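Local coordinates for protein cytochrome P450 (Zobellia galactanivorans, PDB 6G5O) that binds heme (protoporphyrin IX with its iron) as a member of the cytochrome P450 family, whose fold is mainly helical with smaller beta sheets, at residues 46-51 / 272-277; 66-71 / 209-214; 101-106 / 132-137; 262-267 / 309-314. All blocks are in the same frame, centred on the assembly; numbering follows the deposited sequence.

Contact 1 (46-51 / 272-277); sequences KTFQSG and RVVTED. With HEM (protoporphyrin IX containing Fe), chain C.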
# COMPACT_ATOMS: atom_id res chain seq x y z
N LYS A 46 -21.19 -2.24 9.77
CA LYS A 46 -22.63 -2.49 9.58
C LYS A 46 -23.25 -1.49 8.61
O LYS A 46 -23.90 -1.87 7.62
CB LYS A 46 -23.36 -2.48 10.91
CG LYS A 46 -23.23 -3.83 11.62
CD LYS A 46 -24.44 -4.12 12.50
CE LYS A 46 -24.21 -3.60 13.91
NZ LYS A 46 -23.46 -4.61 14.70
N THR A 47 -23.01 -0.21 8.86
CA THR A 47 -23.48 0.83 7.96
C THR A 47 -22.61 0.93 6.69
O THR A 47 -23.13 1.08 5.59
CB THR A 47 -23.51 2.18 8.66
OG1 THR A 47 -24.29 2.08 9.87
CG2 THR A 47 -24.08 3.24 7.76
N PHE A 48 -21.28 0.85 6.84
CA PHE A 48 -20.36 0.97 5.69
C PHE A 48 -19.61 -0.36 5.45
O PHE A 48 -18.53 -0.63 6.05
CB PHE A 48 -19.38 2.14 5.93
CG PHE A 48 -20.05 3.44 6.30
CD1 PHE A 48 -20.66 4.22 5.32
CD2 PHE A 48 -20.06 3.89 7.62
CE1 PHE A 48 -21.29 5.41 5.65
CE2 PHE A 48 -20.67 5.09 7.97
CZ PHE A 48 -21.29 5.84 6.98
N GLN A 49 -20.19 -1.19 4.58
CA GLN A 49 -19.78 -2.58 4.46
C GLN A 49 -18.66 -2.78 3.44
O GLN A 49 -18.54 -1.99 2.49
CB GLN A 49 -20.98 -3.47 4.15
CG GLN A 49 -21.20 -3.82 2.69
CD GLN A 49 -22.47 -4.66 2.48
OE1 GLN A 49 -22.93 -5.39 3.37
NE2 GLN A 49 -23.04 -4.53 1.31
N SER A 50 -17.85 -3.83 3.65
CA SER A 50 -16.84 -4.26 2.66
C SER A 50 -17.28 -5.52 1.89
O SER A 50 -16.76 -5.81 0.79
CB SER A 50 -15.47 -4.52 3.33
OG SER A 50 -14.98 -3.34 3.93
N GLY A 51 -18.27 -6.21 2.44
CA GLY A 51 -18.77 -7.46 1.86
C GLY A 51 -19.71 -7.28 0.68
O GLY A 51 -20.78 -7.83 0.67
N ARG A 272 -16.47 1.94 0.50
CA ARG A 272 -17.39 1.06 1.20
C ARG A 272 -18.79 1.23 0.55
O ARG A 272 -19.05 2.22 -0.16
CB ARG A 272 -17.48 1.47 2.66
CG ARG A 272 -16.19 1.40 3.46
CD ARG A 272 -15.86 -0.04 3.82
NE ARG A 272 -14.76 -0.18 4.80
CZ ARG A 272 -13.46 -0.25 4.48
NH1 ARG A 272 -13.04 -0.13 3.22
NH2 ARG A 272 -12.57 -0.42 5.45
N VAL A 273 -19.69 0.29 0.80
CA VAL A 273 -21.07 0.38 0.32
C VAL A 273 -21.99 0.70 1.49
O VAL A 273 -21.95 0.03 2.53
CB VAL A 273 -21.48 -0.94 -0.38
CG1 VAL A 273 -23.01 -1.11 -0.44
CG2 VAL A 273 -20.84 -1.00 -1.76
N VAL A 274 -22.80 1.73 1.33
CA VAL A 274 -23.73 2.18 2.39
C VAL A 274 -24.95 1.24 2.45
O VAL A 274 -25.51 0.90 1.42
CB VAL A 274 -24.21 3.64 2.14
CG1 VAL A 274 -25.08 4.12 3.29
CG2 VAL A 274 -23.03 4.58 1.94
N THR A 275 -25.33 0.77 3.63
CA THR A 275 -26.33 -0.28 3.71
C THR A 275 -27.68 0.25 4.14
O THR A 275 -28.65 -0.51 4.20
CB THR A 275 -25.91 -1.39 4.72
OG1 THR A 275 -25.80 -0.84 6.04
CG2 THR A 275 -24.57 -2.06 4.31
N GLU A 276 -27.76 1.53 4.48
CA GLU A 276 -28.97 2.14 5.05
C GLU A 276 -28.80 3.65 4.97
O GLU A 276 -27.68 4.14 4.98
CB GLU A 276 -29.19 1.70 6.51
CG GLU A 276 -28.13 2.17 7.49
CD GLU A 276 -28.34 1.68 8.93
OE1 GLU A 276 -29.44 1.18 9.24
OE2 GLU A 276 -27.41 1.79 9.76
N ASP A 277 -29.91 4.39 4.89
CA ASP A 277 -29.85 5.85 4.90
C ASP A 277 -29.24 6.36 6.22
O ASP A 277 -29.67 5.93 7.30
CB ASP A 277 -31.26 6.44 4.74
CG ASP A 277 -31.89 6.10 3.40
OD1 ASP A 277 -31.28 6.34 2.34
OD2 ASP A 277 -33.04 5.61 3.40
CHA HEM C . -5.35 -3.39 3.46
CHB HEM C . -2.44 0.36 2.58
CHC HEM C . 1.15 -2.64 1.45
CHD HEM C . -1.90 -6.33 1.72
C1A HEM C . -4.85 -2.11 3.34
C2A HEM C . -5.58 -0.92 3.62
C3A HEM C . -4.77 0.09 3.39
C4A HEM C . -3.52 -0.41 2.93
CMA HEM C . -5.14 1.53 3.58
CAA HEM C . -7.01 -0.77 4.16
CBA HEM C . -8.01 -1.05 3.05
CGA HEM C . -9.43 -1.01 3.57
O1A HEM C . -10.30 -1.60 2.94
O2A HEM C . -9.76 -0.42 4.61
C1B HEM C . -1.21 -0.14 2.20
C2B HEM C . -0.09 0.70 2.03
C3B HEM C . 0.95 -0.13 1.68
C4B HEM C . 0.37 -1.51 1.68
CMB HEM C . -0.07 2.19 2.14
CAB HEM C . 2.37 0.10 1.42
CBB HEM C . 3.02 1.22 1.65
C1C HEM C . 0.65 -3.92 1.43
C2C HEM C . 1.35 -5.05 1.00
C3C HEM C . 0.47 -6.10 1.02
C4C HEM C . -0.76 -5.58 1.49
CMC HEM C . 2.79 -5.11 0.60
CAC HEM C . 0.73 -7.51 0.70
CBC HEM C . 1.87 -8.06 0.28
C1D HEM C . -3.07 -5.80 2.28
C2D HEM C . -4.22 -6.66 2.63
C3D HEM C . -5.18 -5.86 3.13
C4D HEM C . -4.63 -4.51 3.04
CMD HEM C . -4.24 -8.14 2.49
CAD HEM C . -6.54 -6.30 3.64
CBD HEM C . -6.67 -6.46 5.16
CGD HEM C . -8.07 -6.97 5.54
O1D HEM C . -9.03 -6.94 4.69
O2D HEM C . -8.33 -7.45 6.70
NA HEM C . -3.60 -1.78 2.87
NB HEM C . -0.91 -1.42 1.97
NC HEM C . -0.63 -4.23 1.70
ND HEM C . -3.38 -4.54 2.56
FE HEM C . -2.21 -3.05 2.30
O HOH W 1 -16.32 0.57 7.11
O HOH W 2 -2.88 -2.56 0.20
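Short antiparallel strand pairing joins Phe-48 and Gln-49 to Val-274 and Val-273 at one border of the five-stranded mixed sheet, where 48-49 lies outermost, against strand 270-274. Gln-49 and Val-273 form the hydrogen-bonded pair: Gln-49 N donates to Val-273 O (3.0 Å) and Val-273 N returns the bond to Gln-49 O. On the face of Phe-48 and Val-274, Val-274 CG2 meets the phenyl edge at CD1, 4.1 Å away, while Thr-47 CG2 lies over one ring face, suiting a side also lined by Ile-291 and Val-280. On the other face the extended Gln-49 runs over Thr-275 CG2.

Past the strands Thr-275 N still bonds to Thr-47 O, and two threonine hydroxyls add to it. Thr-275 OG1, held between its backbone N and carbonyl carbon (chi1 62°), reaches Lys-46 O at 2.7 Å, and Thr-47 OG1 donates to the anti lone pair of Glu-276 OE2 (3.1 Å).

At the other end Arg-272 bends at chi2 and presents two N-H groups to one heme propionate: NH2 to O2A at 2.9 Å, nearly straight (172°), and NH1 to O1A at 3.1 Å. Its NE donates to a water 2.7 Å from Phe-48 O, and Ser-50 OG sits over one guanidinium face. This two-pronged hydrogen bonding probably offsets the propionate charge and ties the sheet border to the cofactor, as in other P450s.

Contact 2 (66-71 / 209-214); sequences RDTRQI and EVKGVM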
# COMPACT_ATOMS: atom_id res chain seq x y z
N ARG A 66 -13.58 -8.64 -12.73
CA ARG A 66 -13.33 -9.83 -11.93
C ARG A 66 -14.56 -10.29 -11.17
O ARG A 66 -15.42 -9.50 -10.86
CB ARG A 66 -12.15 -9.60 -10.95
CG ARG A 66 -12.45 -8.72 -9.72
CD ARG A 66 -11.16 -8.47 -8.88
NE ARG A 66 -11.25 -7.41 -7.87
CZ ARG A 66 -11.85 -7.50 -6.68
NH1 ARG A 66 -12.43 -8.64 -6.28
NH2 ARG A 66 -11.87 -6.43 -5.86
N ASP A 67 -14.59 -11.59 -10.88
CA ASP A 67 -15.70 -12.26 -10.24
C ASP A 67 -15.33 -12.75 -8.82
O ASP A 67 -16.18 -12.95 -7.98
CB ASP A 67 -16.09 -13.48 -11.10
N THR A 68 -14.04 -12.99 -8.57
CA THR A 68 -13.58 -13.62 -7.33
C THR A 68 -13.47 -12.66 -6.12
O THR A 68 -12.77 -11.63 -6.18
CB THR A 68 -12.21 -14.25 -7.57
OG1 THR A 68 -12.26 -15.10 -8.72
CG2 THR A 68 -11.70 -15.03 -6.34
N ARG A 69 -14.14 -13.04 -5.04
CA ARG A 69 -14.17 -12.26 -3.80
C ARG A 69 -12.80 -12.29 -3.12
O ARG A 69 -12.25 -13.36 -2.87
CB ARG A 69 -15.22 -12.85 -2.85
CG ARG A 69 -15.26 -12.18 -1.48
CD ARG A 69 -16.45 -12.69 -0.65
NE ARG A 69 -17.71 -12.47 -1.36
CZ ARG A 69 -18.35 -11.29 -1.50
NH1 ARG A 69 -17.89 -10.16 -0.97
NH2 ARG A 69 -19.47 -11.24 -2.20
N GLN A 70 -12.27 -11.12 -2.82
CA GLN A 70 -10.96 -11.05 -2.18
C GLN A 70 -11.09 -11.23 -0.68
O GLN A 70 -12.11 -10.85 -0.08
CB GLN A 70 -10.25 -9.77 -2.57
CG GLN A 70 -9.86 -9.86 -4.02
CD GLN A 70 -9.05 -8.71 -4.55
OE1 GLN A 70 -8.70 -7.77 -3.83
NE2 GLN A 70 -8.73 -8.79 -5.86
N ILE A 71 -10.09 -11.87 -0.09
CA ILE A 71 -10.13 -12.32 1.31
C ILE A 71 -8.82 -11.94 2.05
O ILE A 71 -7.74 -12.29 1.57
CB ILE A 71 -10.35 -13.84 1.36
CG1 ILE A 71 -11.73 -14.16 0.72
CG2 ILE A 71 -10.32 -14.36 2.80
CD1 ILE A 71 -12.07 -15.63 0.63
N GLU A 209 -11.00 -19.78 -2.49
CA GLU A 209 -10.63 -18.96 -1.34
C GLU A 209 -9.15 -18.60 -1.39
O GLU A 209 -8.80 -17.49 -1.13
CB GLU A 209 -10.97 -19.66 -0.03
CG GLU A 209 -12.47 -19.59 0.29
CD GLU A 209 -12.88 -20.63 1.31
OE1 GLU A 209 -12.53 -21.79 1.09
OE2 GLU A 209 -13.49 -20.28 2.35
N VAL A 210 -8.30 -19.54 -1.78
CA VAL A 210 -6.86 -19.28 -1.85
C VAL A 210 -6.62 -18.22 -2.89
O VAL A 210 -5.82 -17.32 -2.68
CB VAL A 210 -6.07 -20.59 -2.13
CG1 VAL A 210 -4.57 -20.35 -2.39
CG2 VAL A 210 -6.23 -21.51 -0.95
N LYS A 211 -7.37 -18.26 -3.99
CA LYS A 211 -7.19 -17.30 -5.05
C LYS A 211 -7.58 -15.90 -4.57
O LYS A 211 -6.94 -14.90 -4.90
CB LYS A 211 -8.04 -17.71 -6.26
CG LYS A 211 -7.96 -16.77 -7.45
CD LYS A 211 -8.87 -17.24 -8.57
CE LYS A 211 -8.89 -16.25 -9.74
NZ LYS A 211 -9.50 -16.83 -10.96
N GLY A 212 -8.66 -15.85 -3.78
CA GLY A 212 -9.10 -14.64 -3.09
C GLY A 212 -8.02 -13.95 -2.23
O GLY A 212 -7.89 -12.72 -2.26
N VAL A 213 -7.24 -14.74 -1.50
CA VAL A 213 -6.16 -14.21 -0.71
C VAL A 213 -4.98 -13.80 -1.59
O VAL A 213 -4.34 -12.77 -1.35
CB VAL A 213 -5.65 -15.27 0.30
CG1 VAL A 213 -4.48 -14.69 1.12
CG2 VAL A 213 -6.80 -15.73 1.20
N MET A 214 -4.68 -14.64 -2.58
CA MET A 214 -3.46 -14.45 -3.38
C MET A 214 -3.53 -13.31 -4.39
O MET A 214 -2.56 -12.53 -4.52
CB MET A 214 -3.04 -15.75 -4.04
CG MET A 214 -2.56 -16.83 -3.09
SD MET A 214 -1.29 -16.30 -1.92
CE MET A 214 -0.02 -15.78 -3.11
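Ile-71 lies across Val-213 at about a right angle, its CB 4.0 Å from Val-213 CG2, and sends CD1 on to the CG methylene of Glu-209. The helix it covers, 207-220, is the first half of the long P450 helix that passes over the heme, and residues 66-71 belong to the loop before helix 79-92. With CG1 beside the backbone N (chi1 -62°) and the chain extended beyond, Ile-71 spans a full helical turn, a task for a long branched apolar side chain.

At Gly-212 the loop backbone comes close to the helix. Because this residue has no side chain, Arg-69 O approaches to 3.4 Å from Gly-212 CA. Gly-212 O in turn accepts from Ile-71 N at 3.2 Å; the N-H points well at the oxygen (162°) but stands 79° out of the carbonyl plane, so it does not use a lone pair. Val-213 CA makes a CA-H...O contact of 3.4 Å with Ile-71 O.

The carboxylate of Glu-209 turns elsewhere, to Tyr-83 OH and Arg-203. Lys-211 NZ makes a long, weak ion pair with Asp-177, and the Thr-68 side chain crosses the extended lysine at about a right angle, with OG1 3.7 Å from Lys-211 CE.

Contact 3 (101-106 / 132-137); sequences EKLTAQ and SRALTL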
# COMPACT_ATOMS: atom_id res chain seq x y z
N GLU A 101 17.41 -10.51 7.46
CA GLU A 101 18.80 -10.61 6.91
C GLU A 101 18.79 -10.77 5.40
O GLU A 101 19.61 -10.15 4.70
CB GLU A 101 19.54 -11.84 7.44
CG GLU A 101 20.21 -11.67 8.77
CD GLU A 101 20.35 -12.98 9.53
OE1 GLU A 101 20.37 -14.08 8.90
OE2 GLU A 101 20.42 -12.90 10.77
N LYS A 102 17.91 -11.64 4.90
CA LYS A 102 17.81 -11.83 3.46
C LYS A 102 17.39 -10.56 2.76
O LYS A 102 17.86 -10.24 1.65
CB LYS A 102 16.81 -12.91 3.13
CG LYS A 102 17.20 -14.30 3.59
CD LYS A 102 15.92 -15.12 3.66
CE LYS A 102 16.11 -16.49 4.28
NZ LYS A 102 17.15 -17.28 3.58
N LEU A 103 16.45 -9.85 3.39
CA LEU A 103 15.95 -8.61 2.83
C LEU A 103 17.03 -7.48 2.89
O LEU A 103 17.12 -6.66 2.01
CB LEU A 103 14.69 -8.22 3.56
CG LEU A 103 13.95 -6.97 3.16
CD1 LEU A 103 13.56 -7.04 1.68
CD2 LEU A 103 12.74 -6.75 4.05
N THR A 104 17.80 -7.46 3.95
CA THR A 104 18.93 -6.53 4.05
C THR A 104 19.92 -6.80 2.93
O THR A 104 20.31 -5.88 2.23
CB THR A 104 19.61 -6.61 5.43
OG1 THR A 104 18.62 -6.32 6.43
CG2 THR A 104 20.78 -5.61 5.54
N ALA A 105 20.23 -8.09 2.71
CA ALA A 105 21.12 -8.49 1.61
C ALA A 105 20.59 -8.08 0.22
O ALA A 105 21.34 -7.50 -0.57
CB ALA A 105 21.42 -9.98 1.67
N GLN A 106 19.30 -8.29 -0.05
CA GLN A 106 18.69 -7.82 -1.33
C GLN A 106 18.80 -6.32 -1.50
O GLN A 106 19.05 -5.83 -2.61
CB GLN A 106 17.19 -8.21 -1.48
CG GLN A 106 16.85 -9.71 -1.49
CD GLN A 106 15.33 -9.94 -1.59
OE1 GLN A 106 14.56 -8.99 -1.58
NE2 GLN A 106 14.92 -11.18 -1.76
N SER A 132 9.50 -6.67 -6.14
CA SER A 132 9.41 -8.04 -6.65
C SER A 132 10.33 -9.01 -5.92
O SER A 132 9.96 -10.18 -5.62
CB SER A 132 9.79 -8.05 -8.14
OG SER A 132 8.84 -7.31 -8.89
N ARG A 133 11.57 -8.58 -5.66
CA ARG A 133 12.45 -9.46 -4.93
C ARG A 133 11.97 -9.65 -3.48
O ARG A 133 11.98 -10.77 -2.95
CB ARG A 133 13.89 -8.96 -4.99
CG ARG A 133 14.46 -9.10 -6.39
CD ARG A 133 15.83 -8.45 -6.51
NE ARG A 133 16.19 -8.37 -7.93
CZ ARG A 133 17.20 -7.64 -8.42
NH1 ARG A 133 18.02 -6.93 -7.60
NH2 ARG A 133 17.40 -7.62 -9.73
N ALA A 134 11.57 -8.56 -2.82
CA ALA A 134 11.12 -8.68 -1.44
C ALA A 134 9.88 -9.59 -1.35
O ALA A 134 9.68 -10.25 -0.36
CB ALA A 134 10.82 -7.33 -0.88
N LEU A 135 9.09 -9.65 -2.41
CA LEU A 135 7.84 -10.44 -2.39
C LEU A 135 8.11 -11.95 -2.40
O LEU A 135 7.27 -12.73 -1.91
CB LEU A 135 6.93 -10.03 -3.52
CG LEU A 135 5.52 -10.67 -3.57
CD1 LEU A 135 4.74 -10.34 -2.30
CD2 LEU A 135 4.73 -10.25 -4.80
N THR A 136 9.29 -12.38 -2.91
CA THR A 136 9.67 -13.79 -2.88
C THR A 136 9.86 -14.31 -1.45
O THR A 136 9.58 -15.52 -1.15
CB THR A 136 10.97 -14.05 -3.67
OG1 THR A 136 12.05 -13.28 -3.10
CG2 THR A 136 10.79 -13.66 -5.14
N LEU A 137 10.31 -13.41 -0.56
CA LEU A 137 10.43 -13.74 0.87
C LEU A 137 9.07 -13.89 1.55
O LEU A 137 8.89 -14.80 2.33
CB LEU A 137 11.23 -12.69 1.65
CG LEU A 137 12.61 -12.34 1.05
CD1 LEU A 137 13.31 -11.22 1.80
CD2 LEU A 137 13.50 -13.58 1.01
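Arg-133 O is gripped by three donors: Thr-136 N and Thr-136 OG1 from its own helix, and Gln-106 NE2 from helix 97-117. The threonine hydroxyl lies in the carbonyl plane, put there by a first torsion that folds OG1 back over the preceding turn. Gln-106 NE2 comes instead from above that plane, 73° out of it, and makes a bond of 3.2 Å with Arg-133 O at an N-H angle of 147°.

Extended to its amide, Gln-106 acts as a knob in the hole formed by Arg-133, Ala-134, Thr-136 and Leu-137. Its OE1 rests 3.5 Å from Arg-133 CB, and its NE2 lies 3.8 Å from Leu-137 CG. A glutamine fits because its methylenes pack while the amide adds a third donor to a backbone oxygen. Leu-137 packs next to it: CD1 touches Leu-103 CB at 3.7 Å, and CD2 meets Lys-102 CD, whose ammonium group turns off from the interface. Leu-103 CD1 continues the apolar seam onto Ala-134 CB (3.8 Å), toward Ile-342 and Ile-339 of helix 333-350; the small alanine allows this approach.

The segments of helices 97-117 and 122-139 run antiparallel at 165°, with axes 10.2 Å apart; they correspond to the D and E helices of the P450 core bundle.

Contact 4 (262-267 / 309-314); sequences RYFSPL and NEIVLD. With HEM (protoporphyrin IX containing Fe), chain C.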
# COMPACT_ATOMS: atom_id res chain seq x y z
N ARG A 262 2.31 8.32 6.36
CA ARG A 262 1.30 9.37 6.56
C ARG A 262 1.24 10.38 5.40
O ARG A 262 0.18 10.67 4.82
CB ARG A 262 1.60 10.17 7.86
CG ARG A 262 0.53 11.21 8.21
CD ARG A 262 1.00 12.18 9.29
NE ARG A 262 2.11 13.04 8.84
CZ ARG A 262 1.95 14.14 8.13
NH1 ARG A 262 0.73 14.54 7.80
NH2 ARG A 262 3.00 14.83 7.74
N TYR A 263 2.40 10.96 5.15
CA TYR A 263 2.53 12.03 4.23
C TYR A 263 2.31 11.54 2.82
O TYR A 263 1.55 12.15 2.09
CB TYR A 263 3.90 12.70 4.34
CG TYR A 263 4.07 13.84 3.36
CD1 TYR A 263 3.55 15.09 3.63
CD2 TYR A 263 4.81 13.68 2.20
CE1 TYR A 263 3.73 16.15 2.74
CE2 TYR A 263 5.01 14.72 1.30
CZ TYR A 263 4.45 15.95 1.57
OH TYR A 263 4.61 16.99 0.69
N PHE A 264 2.97 10.45 2.43
CA PHE A 264 2.75 9.92 1.06
C PHE A 264 1.41 9.22 0.84
O PHE A 264 0.88 9.26 -0.26
CB PHE A 264 3.85 9.01 0.66
CG PHE A 264 5.19 9.67 0.63
CD1 PHE A 264 5.37 10.89 0.01
CD2 PHE A 264 6.28 9.05 1.17
CE1 PHE A 264 6.61 11.50 -0.03
CE2 PHE A 264 7.52 9.67 1.12
CZ PHE A 264 7.68 10.89 0.55
N SER A 265 0.87 8.60 1.88
CA SER A 265 -0.43 7.89 1.80
C SER A 265 -0.65 7.18 0.48
O SER A 265 -1.59 7.45 -0.24
CB SER A 265 -1.59 8.83 2.16
OG SER A 265 -1.63 9.15 3.56
N PRO A 266 0.23 6.22 0.16
CA PRO A 266 0.27 5.58 -1.15
C PRO A 266 -1.01 4.89 -1.58
O PRO A 266 -1.24 4.78 -2.78
CB PRO A 266 1.43 4.60 -1.02
CG PRO A 266 2.19 5.03 0.18
CD PRO A 266 1.17 5.58 1.10
N LEU A 267 -1.84 4.47 -0.64
CA LEU A 267 -3.23 4.12 -0.99
C LEU A 267 -4.13 5.29 -0.62
O LEU A 267 -4.45 5.52 0.55
CB LEU A 267 -3.71 2.83 -0.33
CG LEU A 267 -5.09 2.28 -0.76
CD1 LEU A 267 -5.17 2.08 -2.25
CD2 LEU A 267 -5.38 0.95 -0.11
N ASN A 309 1.61 19.40 6.39
CA ASN A 309 2.05 19.37 5.00
C ASN A 309 3.56 19.33 4.90
O ASN A 309 4.13 19.57 3.86
CB ASN A 309 1.39 20.50 4.20
CG ASN A 309 -0.13 20.34 4.16
OD1 ASN A 309 -0.89 21.27 4.41
ND2 ASN A 309 -0.58 19.12 3.93
N GLU A 310 4.18 18.93 6.00
CA GLU A 310 5.61 18.70 6.06
C GLU A 310 5.85 17.28 6.58
O GLU A 310 4.98 16.68 7.23
CB GLU A 310 6.29 19.66 7.07
CG GLU A 310 6.55 21.08 6.58
CD GLU A 310 7.12 22.01 7.67
OE1 GLU A 310 6.90 23.25 7.56
OE2 GLU A 310 7.79 21.52 8.62
N ILE A 311 7.04 16.79 6.29
CA ILE A 311 7.54 15.59 6.89
C ILE A 311 8.33 15.98 8.14
O ILE A 311 9.40 16.60 8.03
CB ILE A 311 8.37 14.78 5.87
CG1 ILE A 311 7.37 14.05 4.94
CG2 ILE A 311 9.30 13.79 6.57
CD1 ILE A 311 8.00 13.26 3.80
N VAL A 312 7.78 15.64 9.31
CA VAL A 312 8.48 15.77 10.57
C VAL A 312 9.08 14.40 10.88
O VAL A 312 8.39 13.47 11.36
CB VAL A 312 7.54 16.18 11.73
CG1 VAL A 312 8.27 16.18 13.08
CG2 VAL A 312 6.90 17.52 11.45
N LEU A 313 10.38 14.30 10.64
CA LEU A 313 11.08 13.03 10.53
C LEU A 313 10.99 12.15 11.76
O LEU A 313 11.01 10.93 11.65
CB LEU A 313 12.55 13.29 10.19
CG LEU A 313 13.31 12.15 9.52
CD1 LEU A 313 12.65 11.77 8.20
CD2 LEU A 313 14.74 12.58 9.21
N ASP A 314 10.89 12.75 12.93
CA ASP A 314 10.87 11.98 14.18
C ASP A 314 9.52 12.08 14.90
O ASP A 314 9.46 11.90 16.11
CB ASP A 314 12.02 12.46 15.09
CG ASP A 314 11.96 14.00 15.41
OD1 ASP A 314 10.97 14.69 15.02
OD2 ASP A 314 12.91 14.53 16.04
CHA HEM C . -5.35 -3.39 3.46
CHB HEM C . -2.44 0.36 2.58
CHC HEM C . 1.15 -2.64 1.45
CHD HEM C . -1.90 -6.33 1.72
C1A HEM C . -4.85 -2.11 3.34
C2A HEM C . -5.58 -0.92 3.62
C3A HEM C . -4.77 0.09 3.39
C4A HEM C . -3.52 -0.41 2.93
CMA HEM C . -5.14 1.53 3.58
CAA HEM C . -7.01 -0.77 4.16
CBA HEM C . -8.01 -1.05 3.05
CGA HEM C . -9.43 -1.01 3.57
O1A HEM C . -10.30 -1.60 2.94
O2A HEM C . -9.76 -0.42 4.61
C1B HEM C . -1.21 -0.14 2.20
C2B HEM C . -0.09 0.70 2.03
C3B HEM C . 0.95 -0.13 1.68
C4B HEM C . 0.37 -1.51 1.68
CMB HEM C . -0.07 2.19 2.14
CAB HEM C . 2.37 0.10 1.42
CBB HEM C . 3.02 1.22 1.65
C1C HEM C . 0.65 -3.92 1.43
C2C HEM C . 1.35 -5.05 1.00
C3C HEM C . 0.47 -6.10 1.02
C4C HEM C . -0.76 -5.58 1.49
CMC HEM C . 2.79 -5.11 0.60
CAC HEM C . 0.73 -7.51 0.70
CBC HEM C . 1.87 -8.06 0.28
C1D HEM C . -3.07 -5.80 2.28
C2D HEM C . -4.22 -6.66 2.63
C3D HEM C . -5.18 -5.86 3.13
C4D HEM C . -4.63 -4.51 3.04
CMD HEM C . -4.24 -8.14 2.49
CAD HEM C . -6.54 -6.30 3.64
CBD HEM C . -6.67 -6.46 5.16
CGD HEM C . -8.07 -6.97 5.54
O1D HEM C . -9.03 -6.94 4.69
O2D HEM C . -8.33 -7.45 6.70
NA HEM C . -3.60 -1.78 2.87
NB HEM C . -0.91 -1.42 1.97
NC HEM C . -0.63 -4.23 1.70
ND HEM C . -3.38 -4.54 2.56
FE HEM C . -2.21 -3.05 2.30
O HOH W 2 -2.88 -2.56 0.20
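Arg-262 NH2 comes within 2.8 Å of Glu-310 O without a hydrogen bond, the angle at the hydrogen being poor, although the oxygen lies near the guanidinium plane. The group is fixed mainly by others: NH1 donates to Asn-299 O and Pro-308 O, NE pairs with Glu-259, and Phe-305 makes a cation-pi contact. A guanidinium, with several N-H groups in one plane, suits such a gathering of carbonyls.

Beside it, Ile-311 covers a face of Tyr-263 in a CH-pi contact. Its CG1 stands 4.1 Å from the ring centroid, 28° off the normal, and its CD1 reaches Tyr-263 CD2 at 3.6 Å. The same methyl meets Phe-264 CZ at 4.0 Å, so one isoleucine branch bridges two successive aromatics. The Tyr-263 side chain, CG anti to the backbone N (chi1 179°), crosses that of Ile-311 at about a right angle and carries its OH to Leu-6 N.

The helix ends at Phe-264; Ser-265, the first residue after it, has a positive phi and donates from OG to Arg-262 O. Just beyond, Leu-267 CD2 packs 3.7 Å from heme C3A. Glu-259, which also accepts from Val-312 N, and Arg-262 form the ExxR motif of the P450 K helix, holding a loop that is probably the meander region.

In the fold
Contacts 1 and 4 both reach the heme, one at a propionate and the other at the rim of the porphyrin; helix 253-264 is followed in the chain by strand 270-274, so the two are chain neighbours although their centres lie 29 Å apart and their nearest atoms about 8 Å. Contact 2 touches contact 1 where Gly-51 meets Arg-69, and its Val-213 side chain stands about 7 Å from the heme. Contact 3, 38 Å from contact 1 between centres and across the middle of the chain from it, brings Ala-134 to about 8 Å from the cofactor. Contact 3 is nested within contact 2, and contact 2 within contact 1, while contacts 1 and 4 interlock along the sequence.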